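Local structure of Tas1 (Pseudomonas aeruginosa, 6OX6) at residues S285-R288 against A289-I293; F249-V252 against Y253-P257; N385-Y388 against D389-A393; A428-D431 against A432-G436. The protein acts as a type VI secretion toxin that pyrophosphorylates adenosine nucleotides to (p)ppApp, depleting ADP and ATP in competitor cells. One frame throughout, in Å; residues are numbered along the deposited sequence. Where two conformers were deposited one is given.

Contact 1: S285-R288 against A289-I293; sequences SRER and AMQKI. With ACT (acetate ion), chain D.
Two flat groups, the carboxylate of Glu-287 and the amide of Gln-291, are carried side by side and point the same way off the first turns of helix 286-296. Their planes stand 78° apart, and they meet only loosely, Glu-287 OE1 lying 4.1 Å from Gln-291 CG; OE1 is hydrogen-bonded to Thr-243 OG1. A third flat group, the guanidinium of Arg-288, takes an acetate ion, probably from the crystallisation liquor, at its edge and in its plane. One acetate oxygen, O, accepts from both Arg-288 NE (2.8 Å) and Arg-288 NH2 (2.7 Å), with each N-H bent to 138°, a bifurcated arrangement in which the shared oxygen is lined up with neither. Ser-285 is the N-cap: its OG accepts a weak bond of 3.4 Å from Arg-288 N, while its carbonyl O takes Ala-289 N at 2.8 Å in the first regular helical bond. On the inner side, the chain of selenomethionine Met-290 runs obliquely across that of Arg-286, with SE 3.8 Å from Arg-286 CG. CG of Met-290 stands beside its own backbone N (chi1 -72°), which puts CG 3.5 Å from Arg-286 O. Ala-289, Met-290 and Ile-293 all pack on Phe-249 of helix 249-253, Met-290 and Ile-293 also reach Pro-246, and Lys-292 forms a salt bridge with Asp-306 in the loop before strand 308-313 and packs on Arg-53 of the immunity protein.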
loop_
_atom_site.group_PDB
_atom_site.type_symbol
_atom_site.label_atom_id
_atom_site.label_comp_id
_atom_site.label_asym_id
_atom_site.label_seq_id
_atom_site.Cartn_x
_atom_site.Cartn_y
_atom_site.Cartn_z
ATOM N N SER A 285 -6.361 -3.392 14.963
ATOM C CA SER A 285 -6.191 -3.813 16.348
ATOM C C SER A 285 -5.074 -3.024 17.008
ATOM O O SER A 285 -4.116 -2.592 16.352
ATOM C CB SER A 285 -5.880 -5.312 16.442
ATOM O OG SER A 285 -4.471 -5.554 16.464
ATOM N N ARG A 286 -5.196 -2.878 18.331
ATOM C CA ARG A 286 -4.303 -2.029 19.112
ATOM C C ARG A 286 -2.837 -2.425 18.936
ATOM O O ARG A 286 -2.002 -1.591 18.571
ATOM C CB ARG A 286 -4.701 -2.081 20.593
ATOM C CG ARG A 286 -3.807 -1.235 21.528
ATOM C CD ARG A 286 -4.431 -1.041 22.948
ATOM N NE ARG A 286 -4.899 0.331 23.122
ATOM C CZ ARG A 286 -6.180 0.685 23.077
ATOM N NH1 ARG A 286 -7.108 -0.248 22.885
ATOM N NH2 ARG A 286 -6.535 1.956 23.222
ATOM N N GLU A 287 -2.504 -3.694 19.214
ATOM C CA GLU A 287 -1.106 -4.123 19.159
ATOM C C GLU A 287 -0.526 -3.926 17.772
ATOM O O GLU A 287 0.631 -3.512 17.621
ATOM C CB GLU A 287 -0.966 -5.593 19.565
ATOM C CG GLU A 287 0.488 -6.091 19.713
ATOM C CD GLU A 287 1.232 -5.493 20.924
ATOM O OE1 GLU A 287 2.475 -5.324 20.830
ATOM O OE2 GLU A 287 0.583 -5.212 21.966
ATOM N N ARG A 288 -1.300 -4.252 16.744
ATOM C CA ARG A 288 -0.769 -4.144 15.394
ATOM C C ARG A 288 -0.614 -2.684 15.004
ATOM O O ARG A 288 0.387 -2.303 14.386
ATOM C CB ARG A 288 -1.679 -4.892 14.425
ATOM C CG ARG A 288 -1.548 -6.421 14.559
ATOM C CD ARG A 288 -2.562 -7.145 13.694
ATOM N NE ARG A 288 -2.455 -6.724 12.302
ATOM C CZ ARG A 288 -1.769 -7.361 11.360
ATOM N NH1 ARG A 288 -1.122 -8.483 11.640
ATOM N NH2 ARG A 288 -1.739 -6.869 10.130
ATOM N N ALA A 289 -1.586 -1.854 15.389
ATOM C CA ALA A 289 -1.498 -0.424 15.143
ATOM C C ALA A 289 -0.236 0.140 15.774
ATOM O O ALA A 289 0.514 0.876 15.130
ATOM C CB ALA A 289 -2.738 0.276 15.693
HETATM N N MSE A 290 0.035 -0.234 17.022
HETATM C CA MSE A 290 1.232 0.238 17.691
HETATM C C MSE A 290 2.516 -0.251 17.072
HETATM O O MSE A 290 3.461 0.529 16.933
HETATM C CB MSE A 290 1.223 -0.128 19.191
HETATM C CG MSE A 290 0.231 0.684 20.008
HETATM SE SE MSE A 290 -0.219 -0.120 21.704
HETATM C CE MSE A 290 1.574 -0.410 22.376
ATOM N N GLN A 291 2.540 -1.517 16.670
ATOM C CA GLN A 291 3.716 -2.097 16.036
ATOM C C GLN A 291 3.985 -1.407 14.703
ATOM O O GLN A 291 5.135 -1.144 14.353
ATOM C CB GLN A 291 3.526 -3.600 15.824
ATOM C CG GLN A 291 3.859 -4.445 17.043
ATOM C CD GLN A 291 5.244 -4.158 17.590
ATOM O OE1 GLN A 291 5.657 -3.002 17.689
ATOM N NE2 GLN A 291 5.968 -5.211 17.949
ATOM N N LYS A 292 2.919 -1.114 13.961
ATOM C CA LYS A 292 3.056 -0.443 12.665
ATOM C C LYS A 292 3.502 1.010 12.833
ATOM O O LYS A 292 4.352 1.502 12.074
ATOM C CB LYS A 292 1.737 -0.524 11.900
ATOM C CG LYS A 292 1.778 0.087 10.518
ATOM C CD LYS A 292 0.532 -0.287 9.739
ATOM C CE LYS A 292 0.672 0.040 8.257
ATOM N NZ LYS A 292 -0.515 -0.452 7.506
ATOM N N ILE A 293 2.954 1.713 13.825
ATOM C CA ILE A 293 3.424 3.071 14.115
ATOM C C ILE A 293 4.900 3.067 14.474
ATOM O O ILE A 293 5.667 3.922 14.012
ATOM C CB ILE A 293 2.597 3.696 15.250
ATOM C CG1 ILE A 293 1.214 4.067 14.718
ATOM C CG2 ILE A 293 3.362 4.904 15.863
ATOM C CD1 ILE A 293 0.145 4.226 15.837
HETATM C C ACT D . -5.001 -5.412 10.272
HETATM O O ACT D . -3.777 -5.142 10.450
HETATM O OXT ACT D . -5.642 -5.413 9.196
HETATM C CH3 ACT D . -5.818 -5.793 11.578
#

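Contact 2: F249-V252 against Y253-P257; sequences FEKV and YGKAP
Helix 249-253 ends its only full turn with Phe-249 and Tyr-253 side by side, and a type I beta turn from Tyr-253 to Ala-256 then swings the chain into helix 256-273. The two side chains point the same way, with ring planes at 29° and centroids 5.2 Å apart, but the rings are slid so far that they hardly overlap. The closest atoms are Phe-249 CZ and Tyr-253 CD2, 3.3 Å apart, meeting obliquely in a tight fit. Both CG atoms are turned anti to their own backbone N (chi1 174° in Phe-249), which is how the pair comes to share a direction. Behind the rings, Tyr-253 N donates to Phe-249 O at 2.8 Å, and Gly-254 N to Glu-250 O at 3.1 Å. The pattern then shortens to three residues, Lys-255 N reaching Val-252 O from well above the carbonyl plane. The Lys-255 chain, bent at chi2 and again at chi4, folds back over the previous turn and brings CD within 3.0 Å of Lys-251 O. Tyr-253 OH is hydrogen-bonded to Lys-284 O, and the ring has a cation-pi contact with Arg-286. Lys-251 NZ and Lys-255 NZ lie 6.1 Å apart, like charges that probably repel mildly.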
loop_
_atom_site.group_PDB
_atom_site.type_symbol
_atom_site.label_atom_id
_atom_site.label_comp_id
_atom_site.label_asym_id
_atom_site.label_seq_id
_atom_site.Cartn_x
_atom_site.Cartn_y
_atom_site.Cartn_z
ATOM N N PHE A 249 -0.541 8.065 21.332
ATOM C CA PHE A 249 -1.198 6.978 20.613
ATOM C C PHE A 249 -2.694 6.958 20.857
ATOM O O PHE A 249 -3.485 6.881 19.910
ATOM C CB PHE A 249 -0.608 5.629 21.004
ATOM C CG PHE A 249 -1.345 4.474 20.395
ATOM C CD1 PHE A 249 -1.026 4.041 19.119
ATOM C CD2 PHE A 249 -2.366 3.835 21.079
ATOM C CE1 PHE A 249 -1.708 2.995 18.537
ATOM C CE2 PHE A 249 -3.050 2.775 20.500
ATOM C CZ PHE A 249 -2.714 2.354 19.225
ATOM N N GLU A 250 -3.107 7.005 22.133
ATOM C CA GLU A 250 -4.526 6.861 22.446
ATOM C C GLU A 250 -5.335 8.039 21.936
ATOM O O GLU A 250 -6.492 7.867 21.536
ATOM C CB GLU A 250 -4.733 6.694 23.950
ATOM C CG GLU A 250 -6.149 6.265 24.343
ATOM C CD GLU A 250 -6.597 4.995 23.644
ATOM O OE1 GLU A 250 -5.815 4.022 23.627
ATOM O OE2 GLU A 250 -7.734 4.964 23.124
ATOM N N LYS A 251 -4.754 9.237 21.934
ATOM C CA LYS A 251 -5.458 10.375 21.361
ATOM C C LYS A 251 -5.774 10.134 19.886
ATOM O O LYS A 251 -6.887 10.414 19.430
ATOM C CB LYS A 251 -4.635 11.654 21.543
ATOM C CG LYS A 251 -5.297 12.874 20.924
ATOM C CD LYS A 251 -4.350 14.046 20.701
ATOM C CE LYS A 251 -5.096 15.371 20.869
ATOM N NZ LYS A 251 -4.177 16.543 20.991
ATOM N N VAL A 252 -4.821 9.597 19.123
ATOM C CA VAL A 252 -5.109 9.306 17.722
ATOM C C VAL A 252 -6.088 8.145 17.609
ATOM O O VAL A 252 -7.076 8.217 16.864
ATOM C CB VAL A 252 -3.813 9.022 16.944
ATOM C CG1 VAL A 252 -4.158 8.426 15.585
ATOM C CG2 VAL A 252 -3.008 10.302 16.760
ATOM N N TYR A 253 -5.848 7.067 18.365
ATOM C CA TYR A 253 -6.662 5.857 18.233
ATOM C C TYR A 253 -8.151 6.125 18.446
ATOM O O TYR A 253 -8.988 5.482 17.797
ATOM C CB TYR A 253 -6.173 4.793 19.214
ATOM C CG TYR A 253 -6.574 3.367 18.860
ATOM C CD1 TYR A 253 -7.709 2.794 19.417
ATOM C CD2 TYR A 253 -5.807 2.590 17.975
ATOM C CE1 TYR A 253 -8.087 1.496 19.112
ATOM C CE2 TYR A 253 -6.173 1.291 17.660
ATOM C CZ TYR A 253 -7.320 0.743 18.240
ATOM O OH TYR A 253 -7.709 -0.552 17.948
ATOM N N GLY A 254 -8.503 7.089 19.313
ATOM C CA GLY A 254 -9.901 7.321 19.637
ATOM C C GLY A 254 -10.699 7.995 18.540
ATOM O O GLY A 254 -11.940 7.960 18.571
ATOM N N LYS A 255 -10.022 8.611 17.566
ATOM C CA LYS A 255 -10.758 9.153 16.434
ATOM C C LYS A 255 -11.058 8.101 15.376
ATOM O O LYS A 255 -11.771 8.399 14.408
ATOM C CB LYS A 255 -10.002 10.333 15.803
ATOM C CG LYS A 255 -9.693 11.492 16.773
ATOM C CD LYS A 255 -8.196 11.648 17.028
ATOM C CE LYS A 255 -7.848 13.026 17.597
ATOM N NZ LYS A 255 -8.902 13.494 18.521
ATOM N N ALA A 256 -10.556 6.883 15.538
ATOM C CA ALA A 256 -10.637 5.889 14.467
ATOM C C ALA A 256 -12.076 5.441 14.206
ATOM O O ALA A 256 -12.472 5.336 13.035
ATOM C CB ALA A 256 -9.720 4.704 14.785
ATOM N N PRO A 257 -12.906 5.193 15.244
ATOM C CA PRO A 257 -14.333 4.927 14.971
ATOM C C PRO A 257 -15.029 6.022 14.171
ATOM O O PRO A 257 -15.791 5.713 13.246
ATOM C CB PRO A 257 -14.929 4.781 16.379
ATOM C CG PRO A 257 -13.817 4.254 17.198
ATOM C CD PRO A 257 -12.575 4.929 16.661
#

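Contact 3: N385-Y388 against D389-A393; sequences NDTY and DAVAA
Tyr-388 and Asp-389 are neighbours in the short alpha-helix 385-393, and the tyrosine is the side chain that ties one turn to the next. Its CB starts close to the backbone, by Asp-389 N. With CG anti to the backbone N (chi1 178°), the ring stands out from the helix, leaning toward the next turn. CD2 then meets Asp-389 OD1 at 3.4 Å, the oxygen lying at the ring edge and in its plane, while the carboxylate itself is turned 82° against the ring. One atom further, CE2 reaches the methyl of Ala-392, CB, at 4.0 Å, an apolar touch one helical turn on. The rest of the ring and OH run on away from helix 385-393, toward its neighbours. There the ring packs edge-to-face with Tyr-371 and on Glu-376, Ala-379 and Arg-380, so it is buried between helices 367-373 and 376-383.

The Asp-389 carboxylate is held from elsewhere. Arg-380 makes a salt bridge with OD1 and also gives a hydrogen bond to Asn-385 OD1, gripping both ends of the turn with one guanidinium. Asp-389 OD2 lies 3.1 Å from Asn-385 O, two acceptors, and Arg-380 on OD1 would supply compensating positive charge; Asp-389 N donates to the same carbonyl at 3.0 Å. On another side of the helix Thr-387 and Val-391 run parallel and both lean on Pro-367. Their branches meet methyl to methyl, Thr-387 CG2 to Val-391 CG2 at 4.0 Å, and that same CG2 of Val-391 rests 3.4 Å from Thr-387 O.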
loop_
_atom_site.group_PDB
_atom_site.type_symbol
_atom_site.label_atom_id
_atom_site.label_comp_id
_atom_site.label_asym_id
_atom_site.label_seq_id
_atom_site.Cartn_x
_atom_site.Cartn_y
_atom_site.Cartn_z
ATOM N N ASN A 385 -19.598 -14.571 -1.596
ATOM C CA ASN A 385 -19.476 -15.939 -2.081
ATOM C C ASN A 385 -19.860 -16.047 -3.547
ATOM O O ASN A 385 -19.187 -16.742 -4.313
ATOM C CB ASN A 385 -20.332 -16.870 -1.228
ATOM C CG ASN A 385 -19.626 -17.287 0.048
ATOM O OD1 ASN A 385 -18.400 -17.442 0.059
ATOM N ND2 ASN A 385 -20.391 -17.485 1.129
ATOM N N ASP A 386 -20.918 -15.347 -3.967
ATOM C CA ASP A 386 -21.403 -15.507 -5.338
ATOM C C ASP A 386 -20.485 -14.828 -6.353
ATOM O O ASP A 386 -20.175 -15.409 -7.400
ATOM C CB ASP A 386 -22.841 -14.998 -5.478
ATOM C CG ASP A 386 -23.789 -15.620 -4.452
ATOM O OD1 ASP A 386 -23.356 -16.567 -3.746
ATOM O OD2 ASP A 386 -24.972 -15.196 -4.386
ATOM N N THR A 387 -20.053 -13.594 -6.090
ATOM C CA THR A 387 -19.071 -13.014 -6.999
ATOM C C THR A 387 -17.815 -13.873 -7.050
ATOM O O THR A 387 -17.272 -14.113 -8.133
ATOM C CB THR A 387 -18.724 -11.577 -6.599
ATOM O OG1 THR A 387 -19.880 -10.746 -6.743
ATOM C CG2 THR A 387 -17.600 -11.034 -7.488
ATOM N N TYR A 388 -17.336 -14.351 -5.890
ATOM C CA TYR A 388 -16.143 -15.198 -5.893
ATOM C C TYR A 388 -16.327 -16.360 -6.850
ATOM O O TYR A 388 -15.480 -16.616 -7.710
ATOM C CB TYR A 388 -15.813 -15.739 -4.497
ATOM C CG TYR A 388 -14.608 -16.658 -4.541
ATOM C CD1 TYR A 388 -13.339 -16.171 -4.299
ATOM C CD2 TYR A 388 -14.730 -18.007 -4.874
ATOM C CE1 TYR A 388 -12.219 -16.997 -4.367
ATOM C CE2 TYR A 388 -13.613 -18.836 -4.949
ATOM C CZ TYR A 388 -12.359 -18.327 -4.684
ATOM O OH TYR A 388 -11.238 -19.139 -4.743
ATOM N N ASP A 389 -17.440 -17.076 -6.710
ATOM C CA ASP A 389 -17.636 -18.271 -7.516
ATOM C C ASP A 389 -17.750 -17.926 -8.996
ATOM O O ASP A 389 -17.208 -18.640 -9.845
ATOM C CB ASP A 389 -18.865 -19.038 -7.021
ATOM C CG ASP A 389 -18.660 -19.626 -5.621
ATOM O OD1 ASP A 389 -17.483 -19.929 -5.288
ATOM O OD2 ASP A 389 -19.660 -19.789 -4.865
ATOM N N ALA A 390 -18.432 -16.823 -9.323
ATOM C CA ALA A 390 -18.500 -16.384 -10.715
ATOM C C ALA A 390 -17.113 -16.075 -11.268
ATOM O O ALA A 390 -16.773 -16.487 -12.385
ATOM C CB ALA A 390 -19.404 -15.158 -10.843
ATOM N N VAL A 391 -16.294 -15.356 -10.497
ATOM C CA VAL A 391 -14.977 -14.972 -10.992
ATOM C C VAL A 391 -14.090 -16.199 -11.158
ATOM O O VAL A 391 -13.377 -16.333 -12.159
ATOM C CB VAL A 391 -14.347 -13.927 -10.057
ATOM C CG1 VAL A 391 -12.865 -13.760 -10.358
ATOM C CG2 VAL A 391 -15.072 -12.596 -10.215
ATOM N N ALA A 392 -14.136 -17.124 -10.195
ATOM C CA ALA A 392 -13.281 -18.309 -10.251
ATOM C C ALA A 392 -13.615 -19.200 -11.446
ATOM O O ALA A 392 -12.718 -19.821 -12.021
ATOM C CB ALA A 392 -13.404 -19.100 -8.946
ATOM N N ALA A 393 -14.889 -19.280 -11.834
ATOM C CA ALA A 393 -15.245 -20.153 -12.948
ATOM C C ALA A 393 -14.759 -19.587 -14.276
ATOM O O ALA A 393 -14.369 -20.350 -15.172
ATOM C CB ALA A 393 -16.756 -20.390 -12.986
#

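Contact 4: A428-D431 against A432-G436; sequences AYYD and AVRKG
Asp-431 and Arg-434 close a salt bridge within the last turn of helix 419-435, OD1 to NH2 at 2.8 Å. The carboxylate oxygen is met almost head-on, but it lies 18° out of the guanidinium plane and the two flat groups are turned 76° against each other. A bend at chi3 (-68°) folds the arginine back over its own helix, placing Tyr-430 O above the middle of one guanidinium face. NH1 and NH2 are also bonded to Ser-346 OG and Gly-344 O, which fixes the rotation of the group. The packed side is made by the tyrosines: Tyr-429 CD2 lies 4.1 Å above one face of the Tyr-430 ring, toward its rim, and Val-433 CG2 comes within 3.4 Å of Tyr-429 O. Tyr-430 also covers part of helix 367-373, and Tyr-429 OH is bonded to Pro-398 O.

The other side is looser. A water accepts from Arg-434 NE at 3.1 Å, at the guanidinium edge, and donates only weakly to Asp-431 OD1. Lys-435, poorly ordered, curls round so that NZ gives Asp-431 O a weak and doubtful bond of 3.3 Å, while its backbone N uses the same oxygen at 3.1 Å. Asp-431 therefore works through two groups, its carboxylate taking arginine and water and its carbonyl the backbone N of Lys-435, and the nearby positive charges would tend to keep the acid ionised.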
loop_
_atom_site.group_PDB
_atom_site.type_symbol
_atom_site.label_atom_id
_atom_site.label_comp_id
_atom_site.label_asym_id
_atom_site.label_seq_id
_atom_site.Cartn_x
_atom_site.Cartn_y
_atom_site.Cartn_z
ATOM N N ALA A 428 4.029 -11.792 -14.632
ATOM C CA ALA A 428 3.438 -12.728 -15.584
ATOM C C ALA A 428 2.095 -13.243 -15.069
ATOM O O ALA A 428 1.149 -13.432 -15.844
ATOM C CB ALA A 428 4.409 -13.875 -15.849
ATOM N N TYR A 429 1.981 -13.440 -13.752
ATOM C CA TYR A 429 0.731 -13.944 -13.193
ATOM C C TYR A 429 -0.376 -12.919 -13.353
ATOM O O TYR A 429 -1.439 -13.216 -13.914
ATOM C CB TYR A 429 0.935 -14.306 -11.716
ATOM C CG TYR A 429 -0.325 -14.717 -10.974
ATOM C CD1 TYR A 429 -0.901 -15.986 -11.157
ATOM C CD2 TYR A 429 -0.905 -13.858 -10.045
ATOM C CE1 TYR A 429 -2.051 -16.357 -10.443
ATOM C CE2 TYR A 429 -2.046 -14.214 -9.350
ATOM C CZ TYR A 429 -2.615 -15.446 -9.554
ATOM O OH TYR A 429 -3.742 -15.749 -8.817
ATOM N N TYR A 430 -0.150 -11.707 -12.859
ATOM C CA TYR A 430 -1.178 -10.676 -12.951
ATOM C C TYR A 430 -1.497 -10.315 -14.388
ATOM O O TYR A 430 -2.626 -9.913 -14.674
ATOM C CB TYR A 430 -0.731 -9.427 -12.219
ATOM C CG TYR A 430 -0.901 -9.514 -10.721
ATOM C CD1 TYR A 430 -2.101 -9.963 -10.151
ATOM C CD2 TYR A 430 0.129 -9.135 -9.870
ATOM C CE1 TYR A 430 -2.262 -10.018 -8.749
ATOM C CE2 TYR A 430 -0.035 -9.162 -8.474
ATOM C CZ TYR A 430 -1.226 -9.608 -7.936
ATOM O OH TYR A 430 -1.345 -9.624 -6.550
ATOM N N ASP A 431 -0.508 -10.406 -15.289
ATOM C CA ASP A 431 -0.771 -10.153 -16.708
ATOM C C ASP A 431 -1.708 -11.193 -17.296
ATOM O O ASP A 431 -2.582 -10.858 -18.109
ATOM C CB ASP A 431 0.532 -10.140 -17.502
ATOM C CG ASP A 431 1.255 -8.815 -17.405
ATOM O OD1 ASP A 431 0.672 -7.852 -16.849
ATOM O OD2 ASP A 431 2.408 -8.740 -17.887
ATOM N N ALA A 432 -1.520 -12.468 -16.941
ATOM C CA ALA A 432 -2.442 -13.482 -17.442
ATOM C C ALA A 432 -3.861 -13.209 -16.954
ATOM O O ALA A 432 -4.823 -13.371 -17.707
ATOM C CB ALA A 432 -1.985 -14.882 -17.031
ATOM N N VAL A 433 -4.013 -12.752 -15.708
ATOM C CA VAL A 433 -5.350 -12.434 -15.212
ATOM C C VAL A 433 -6.002 -11.357 -16.075
ATOM O O VAL A 433 -7.172 -11.467 -16.457
ATOM C CB VAL A 433 -5.291 -11.991 -13.739
ATOM C CG1 VAL A 433 -6.680 -11.691 -13.293
ATOM C CG2 VAL A 433 -4.644 -13.083 -12.847
ATOM N N ARG A 434 -5.244 -10.297 -16.410
ATOM C CA ARG A 434 -5.802 -9.126 -17.090
ATOM C C ARG A 434 -6.060 -9.353 -18.580
ATOM O O ARG A 434 -6.878 -8.636 -19.173
ATOM C CB ARG A 434 -4.876 -7.905 -16.912
ATOM C CG ARG A 434 -4.932 -7.269 -15.503
ATOM C CD ARG A 434 -4.170 -5.944 -15.380
ATOM N NE ARG A 434 -2.742 -6.197 -15.496
ATOM C CZ ARG A 434 -1.894 -6.309 -14.488
ATOM N NH1 ARG A 434 -2.312 -6.135 -13.228
ATOM N NH2 ARG A 434 -0.611 -6.586 -14.750
ATOM N N LYS A 435 -5.408 -10.353 -19.164
ATOM C CA LYS A 435 -5.604 -10.666 -20.574
ATOM C C LYS A 435 -7.038 -11.139 -20.808
ATOM O O LYS A 435 -7.606 -10.929 -21.880
ATOM C CB LYS A 435 -4.613 -11.738 -21.030
ATOM C CG LYS A 435 -3.805 -11.353 -22.260
ATOM C CD LYS A 435 -2.407 -11.946 -22.210
ATOM C CE LYS A 435 -1.408 -10.956 -21.633
ATOM N NZ LYS A 435 -0.555 -11.575 -20.582
ATOM N N GLY A 436 -7.613 -11.780 -19.794
ATOM C CA GLY A 436 -8.976 -12.283 -19.862
ATOM C C GLY A 436 -9.926 -11.559 -18.919
ATOM O O GLY A 436 -10.087 -10.332 -18.988
HETATM O O HOH W 1 -1.857 -6.219 -18.495
#

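From the N terminus the chain passes contact 2, then contact 1, contact 3 and contact 4, strictly in series: none nests in another, none crosses, and each is one unbroken run of nine residues. Contact 2 closes the turn between helices 249-253 and 256-273. The other three each belong to one helix, contact 1 with its N-cap, contact 3 spanning helix 385-393 and contact 4 at the last turn of 419-435. Contacts 1 and 2 touch directly, Met-290 CG lying 3.4 Å from Phe-249 CE1, and tie helix 249-253 to helix 286-296. Contacts 3 and 4 lie on the opposite side of the chain's centre, with nearest atoms about 7 Å apart; both pack on helix 367-373.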